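Local coordinates for protein DNA polymerase III subunit beta (PDB 4TRT) that probably forms the ring-shaped sliding clamp that encircles DNA as a head-to-tail homodimer and tethers DNA polymerases to it for processive synthesis, at residues A[33-45]-A[56-70]. Residues are numbered along the deposited sequence; the frame is centred on the assembly and turned at random.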
loop_
_atom_site.group_PDB
_atom_site.type_symbol
_atom_site.label_atom_id
_atom_site.label_comp_id
_atom_site.label_asym_id
_atom_site.label_seq_id
_atom_site.Cartn_x
_atom_site.Cartn_y
_atom_site.Cartn_z
ATOM N N ALA A 33 0.503 18.074 -19.322
ATOM C CA ALA A 33 0.316 17.414 -20.605
ATOM C C ALA A 33 1.475 16.481 -20.969
ATOM O O ALA A 33 2.621 16.669 -20.538
ATOM C CB ALA A 33 0.125 18.432 -21.709
ATOM N N LEU A 34 1.136 15.465 -21.753
ATOM C CA LEU A 34 2.096 14.599 -22.413
ATOM C C LEU A 34 2.177 15.086 -23.846
ATOM O O LEU A 34 1.135 15.305 -24.485
ATOM C CB LEU A 34 1.576 13.158 -22.387
ATOM C CG LEU A 34 2.342 12.089 -23.166
ATOM C CD1 LEU A 34 3.675 11.814 -22.476
ATOM C CD2 LEU A 34 1.516 10.818 -23.205
ATOM N N LYS A 35 3.388 15.254 -24.367
ATOM C CA LYS A 35 3.550 15.537 -25.775
ATOM C C LYS A 35 3.796 14.232 -26.517
ATOM O O LYS A 35 4.560 13.370 -26.054
ATOM C CB LYS A 35 4.689 16.520 -26.030
ATOM C CG LYS A 35 4.840 16.876 -27.500
ATOM C CD LYS A 35 5.605 18.171 -27.730
ATOM C CE LYS A 35 7.093 17.958 -27.901
ATOM N NZ LYS A 35 7.821 19.261 -28.025
ATOM N N VAL A 36 3.106 14.059 -27.642
ATOM C CA VAL A 36 3.269 12.848 -28.456
ATOM C C VAL A 36 3.678 13.263 -29.858
ATOM O O VAL A 36 2.961 13.998 -30.526
ATOM C CB VAL A 36 1.982 12.000 -28.529
ATOM C CG1 VAL A 36 2.238 10.750 -29.364
ATOM C CG2 VAL A 36 1.510 11.620 -27.137
ATOM N N GLU A 37 4.862 12.832 -30.270
ATOM C CA GLU A 37 5.374 13.134 -31.584
ATOM C C GLU A 37 5.405 11.842 -32.334
ATOM O O GLU A 37 5.854 10.826 -31.801
ATOM C CB GLU A 37 6.792 13.694 -31.518
ATOM C CG GLU A 37 6.855 15.144 -31.099
ATOM C CD GLU A 37 8.271 15.594 -30.807
ATOM O OE1 GLU A 37 8.945 14.921 -29.998
ATOM O OE2 GLU A 37 8.709 16.608 -31.393
ATOM N N THR A 38 4.915 11.875 -33.568
ATOM C CA THR A 38 4.815 10.679 -34.375
ATOM C C THR A 38 5.706 10.804 -35.595
ATOM O O THR A 38 5.923 11.891 -36.127
ATOM C CB THR A 38 3.350 10.383 -34.780
ATOM O OG1 THR A 38 2.767 11.519 -35.439
ATOM C CG2 THR A 38 2.511 10.009 -33.536
ATOM N N SER A 39 6.236 9.666 -36.014
ATOM C CA SER A 39 6.986 9.550 -37.257
ATOM C C SER A 39 6.740 8.124 -37.756
ATOM O O SER A 39 5.972 7.384 -37.131
ATOM C CB SER A 39 8.473 9.841 -37.020
ATOM O OG SER A 39 8.911 9.381 -35.750
ATOM N N GLU A 40 7.370 7.737 -38.862
ATOM C CA GLU A 40 7.158 6.398 -39.427
ATOM C C GLU A 40 7.443 5.290 -38.398
ATOM O O GLU A 40 6.633 4.376 -38.238
ATOM C CB GLU A 40 7.995 6.180 -40.706
ATOM C CG GLU A 40 9.473 5.944 -40.444
ATOM C CD GLU A 40 10.293 5.762 -41.704
ATOM O OE1 GLU A 40 9.759 5.183 -42.674
ATOM O OE2 GLU A 40 11.475 6.184 -41.711
ATOM N N GLY A 41 8.571 5.399 -37.688
ATOM C CA GLY A 41 9.051 4.329 -36.804
ATOM C C GLY A 41 8.273 4.154 -35.514
ATOM O O GLY A 41 8.280 3.077 -34.909
ATOM N N GLY A 42 7.584 5.200 -35.089
ATOM C CA GLY A 42 6.815 5.112 -33.873
ATOM C C GLY A 42 6.480 6.440 -33.237
ATOM O O GLY A 42 6.450 7.485 -33.894
ATOM N N LEU A 43 6.190 6.359 -31.947
ATOM C CA LEU A 43 5.730 7.475 -31.152
ATOM C C LEU A 43 6.842 7.862 -30.183
ATOM O O LEU A 43 7.435 7.001 -29.537
ATOM C CB LEU A 43 4.496 7.081 -30.334
ATOM C CG LEU A 43 3.327 6.315 -30.974
ATOM C CD1 LEU A 43 2.498 5.666 -29.881
ATOM C CD2 LEU A 43 2.449 7.204 -31.822
ATOM N N THR A 44 7.088 9.158 -30.058
ATOM C CA THR A 44 7.962 9.678 -29.013
ATOM C C THR A 44 7.076 10.401 -28.008
ATOM O O THR A 44 6.397 11.361 -28.351
ATOM C CB THR A 44 9.029 10.605 -29.613
ATOM O OG1 THR A 44 9.825 9.843 -30.517
ATOM C CG2 THR A 44 9.960 11.197 -28.544
ATOM N N LEU A 45 7.070 9.890 -26.781
ATOM C CA LEU A 45 6.293 10.437 -25.677
ATOM C C LEU A 45 7.218 11.310 -24.833
ATOM O O LEU A 45 8.278 10.844 -24.409
ATOM C CB LEU A 45 5.747 9.293 -24.807
ATOM C CG LEU A 45 5.052 8.108 -25.493
ATOM C CD1 LEU A 45 4.776 6.971 -24.518
ATOM C CD2 LEU A 45 3.751 8.558 -26.140
ATOM N N CYS A 56 10.420 9.138 -24.180
ATOM C CA CYS A 56 10.435 7.692 -24.367
ATOM C C CYS A 56 9.913 7.352 -25.749
ATOM O O CYS A 56 8.843 7.818 -26.155
ATOM C CB CYS A 56 9.583 6.981 -23.319
ATOM S SG CYS A 56 9.854 5.189 -23.338
ATOM N N PHE A 57 10.662 6.517 -26.459
ATOM C CA PHE A 57 10.252 6.056 -27.778
ATOM C C PHE A 57 9.447 4.756 -27.675
ATOM O O PHE A 57 9.862 3.814 -27.004
ATOM C CB PHE A 57 11.472 5.834 -28.661
ATOM C CG PHE A 57 11.141 5.317 -30.036
ATOM C CD1 PHE A 57 10.651 6.175 -31.010
ATOM C CD2 PHE A 57 11.342 3.983 -30.364
ATOM C CE1 PHE A 57 10.352 5.711 -32.285
ATOM C CE2 PHE A 57 11.049 3.514 -31.639
ATOM C CZ PHE A 57 10.552 4.381 -32.596
ATOM N N VAL A 58 8.307 4.710 -28.359
ATOM C CA VAL A 58 7.493 3.518 -28.440
ATOM C C VAL A 58 7.341 3.127 -29.914
ATOM O O VAL A 58 6.731 3.870 -30.690
ATOM C CB VAL A 58 6.110 3.757 -27.801
ATOM C CG1 VAL A 58 5.229 2.526 -27.943
ATOM C CG2 VAL A 58 6.278 4.159 -26.329
ATOM N N PRO A 59 7.883 1.957 -30.309
ATOM C CA PRO A 59 7.713 1.524 -31.699
ATOM C C PRO A 59 6.255 1.380 -32.093
ATOM O O PRO A 59 5.438 0.922 -31.289
ATOM C CB PRO A 59 8.426 0.158 -31.737
ATOM C CG PRO A 59 9.465 0.258 -30.672
ATOM C CD PRO A 59 8.847 1.107 -29.582
ATOM N N ALA A 60 5.930 1.801 -33.310
ATOM C CA ALA A 60 4.562 1.780 -33.794
ATOM C C ALA A 60 4.534 1.926 -35.294
ATOM O O ALA A 60 5.492 2.404 -35.899
ATOM C CB ALA A 60 3.770 2.933 -33.165
ATOM N N GLU A 61 3.418 1.540 -35.900
ATOM C CA GLU A 61 3.197 1.833 -37.299
ATOM C C GLU A 61 2.288 3.034 -37.369
ATOM O O GLU A 61 1.187 3.000 -36.835
ATOM C CB GLU A 61 2.597 0.625 -38.011
ATOM C CG GLU A 61 3.518 -0.568 -37.815
ATOM C CD GLU A 61 3.397 -1.631 -38.876
ATOM O OE1 GLU A 61 2.441 -1.565 -39.681
ATOM O OE2 GLU A 61 4.281 -2.530 -38.905
ATOM N N VAL A 62 2.757 4.089 -38.029
ATOM C CA VAL A 62 2.049 5.358 -38.072
ATOM C C VAL A 62 1.807 5.799 -39.524
ATOM O O VAL A 62 2.690 5.683 -40.370
ATOM C CB VAL A 62 2.845 6.467 -37.363
ATOM C CG1 VAL A 62 2.043 7.764 -37.362
ATOM C CG2 VAL A 62 3.204 6.079 -35.921
ATOM N N GLN A 63 0.604 6.302 -39.806
ATOM C CA GLN A 63 0.332 6.947 -41.088
ATOM C C GLN A 63 -0.019 8.414 -40.838
ATOM O O GLN A 63 -0.660 8.750 -39.836
ATOM C CB GLN A 63 -0.792 6.242 -41.862
ATOM C CG GLN A 63 -2.117 6.212 -41.120
ATOM C CD GLN A 63 -3.300 5.980 -42.052
ATOM O OE1 GLN A 63 -3.321 5.007 -42.813
ATOM N NE2 GLN A 63 -4.298 6.869 -41.984
ATOM N N GLN A 64 0.401 9.272 -41.756
ATOM C CA GLN A 64 0.124 10.707 -41.702
ATOM C C GLN A 64 0.493 11.300 -40.329
ATOM O O GLN A 64 -0.372 11.813 -39.611
ATOM C CB GLN A 64 -1.340 10.973 -42.103
ATOM C CG GLN A 64 -1.656 10.543 -43.535
ATOM C CD GLN A 64 -3.149 10.535 -43.870
ATOM O OE1 GLN A 64 -3.922 11.318 -43.335
ATOM N NE2 GLN A 64 -3.546 9.656 -44.780
ATOM N N PRO A 65 1.794 11.224 -39.963
ATOM C CA PRO A 65 2.222 11.640 -38.632
ATOM C C PRO A 65 1.877 13.100 -38.317
ATOM O O PRO A 65 1.952 13.969 -39.182
ATOM C CB PRO A 65 3.747 11.424 -38.656
ATOM C CG PRO A 65 4.124 11.391 -40.086
ATOM C CD PRO A 65 2.939 10.814 -40.799
ATOM N N GLU A 66 1.498 13.331 -37.069
ATOM C CA GLU A 66 1.095 14.637 -36.588
ATOM C C GLU A 66 1.361 14.627 -35.085
ATOM O O GLU A 66 1.315 13.576 -34.459
ATOM C CB GLU A 66 -0.391 14.832 -36.876
ATOM C CG GLU A 66 -0.924 16.229 -36.659
ATOM C CD GLU A 66 -2.398 16.349 -37.050
ATOM O OE1 GLU A 66 -2.922 15.441 -37.738
ATOM O OE2 GLU A 66 -3.037 17.352 -36.673
ATOM N N ASN A 67 1.689 15.784 -34.521
ATOM C CA ASN A 67 1.997 15.881 -33.094
ATOM C C ASN A 67 0.799 16.423 -32.326
ATOM O O ASN A 67 -0.016 17.151 -32.880
ATOM C CB ASN A 67 3.197 16.785 -32.858
ATOM C CG ASN A 67 4.433 16.341 -33.615
ATOM O OD1 ASN A 67 4.632 15.159 -33.880
ATOM N ND2 ASN A 67 5.271 17.295 -33.960
ATOM N N PHE A 68 0.697 16.063 -31.055
ATOM C CA PHE A 68 -0.408 16.525 -30.219
ATOM C C PHE A 68 -0.038 16.441 -28.750
ATOM O O PHE A 68 0.945 15.787 -28.398
ATOM C CB PHE A 68 -1.688 15.697 -30.491
ATOM C CG PHE A 68 -1.543 14.232 -30.215
ATOM C CD1 PHE A 68 -1.093 13.364 -31.205
ATOM C CD2 PHE A 68 -1.873 13.706 -28.980
ATOM C CE1 PHE A 68 -0.976 12.005 -30.957
ATOM C CE2 PHE A 68 -1.747 12.347 -28.717
ATOM C CZ PHE A 68 -1.292 11.492 -29.714
ATOM N N VAL A 69 -0.840 17.097 -27.908
ATOM C CA VAL A 69 -0.751 16.959 -26.463
ATOM C C VAL A 69 -2.078 16.456 -25.879
ATOM O O VAL A 69 -3.157 16.772 -26.375
ATOM C CB VAL A 69 -0.328 18.269 -25.762
ATOM C CG1 VAL A 69 1.070 18.707 -26.219
ATOM C CG2 VAL A 69 -1.355 19.379 -25.978
ATOM N N VAL A 70 -1.974 15.657 -24.829
ATOM C CA VAL A 70 -3.118 15.151 -24.089
ATOM C C VAL A 70 -2.736 15.124 -22.600
ATOM O O VAL A 70 -1.548 15.063 -22.274
ATOM C CB VAL A 70 -3.523 13.719 -24.529
ATOM C CG1 VAL A 70 -4.340 13.726 -25.813
ATOM C CG2 VAL A 70 -2.286 12.830 -24.653
#
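V36 lays its CB over one face of the F68 ring, 3.8 Å from the centroid and offset toward the rim, a CH-pi contact in which CG1 and CG2 also meet ring carbons. F68 CG stands between its backbone N and carbonyl carbon (chi1 60°), which turns the ring back alongside V36, face toward it. On the other flank of 33-45, F57 runs its ring along the hairpin turn: CZ comes 3.5 Å from G41 O, CE1 reaches G42 CA, and T44 OG1 sits at the ring edge near its plane. A serine in place of F57 would probably uncover the G41-G42 backbone and leave T44 OG1 without its aromatic neighbour. Both flanks belong to the N-terminal domain's part of one antiparallel sheet, in the order 68-71, 33-38, 42-48, 52-59, which 224-229 carries on into the central domain. Paired backbone bonds join V36 to F68 and L43 to V58. Where 61-63 leaves for the sheet containing 2-7, V62 CG2 packs 3.3 Å from S39 O. T38 OG1 donates to E66 O (2.7 Å) from above the carbonyl plane, while N67 OD1 accepts a weak bond from T38 N. Farther out, L34 and L45 lean on L15 and L18 of helix 8-21, and M2 touches F68 and T38.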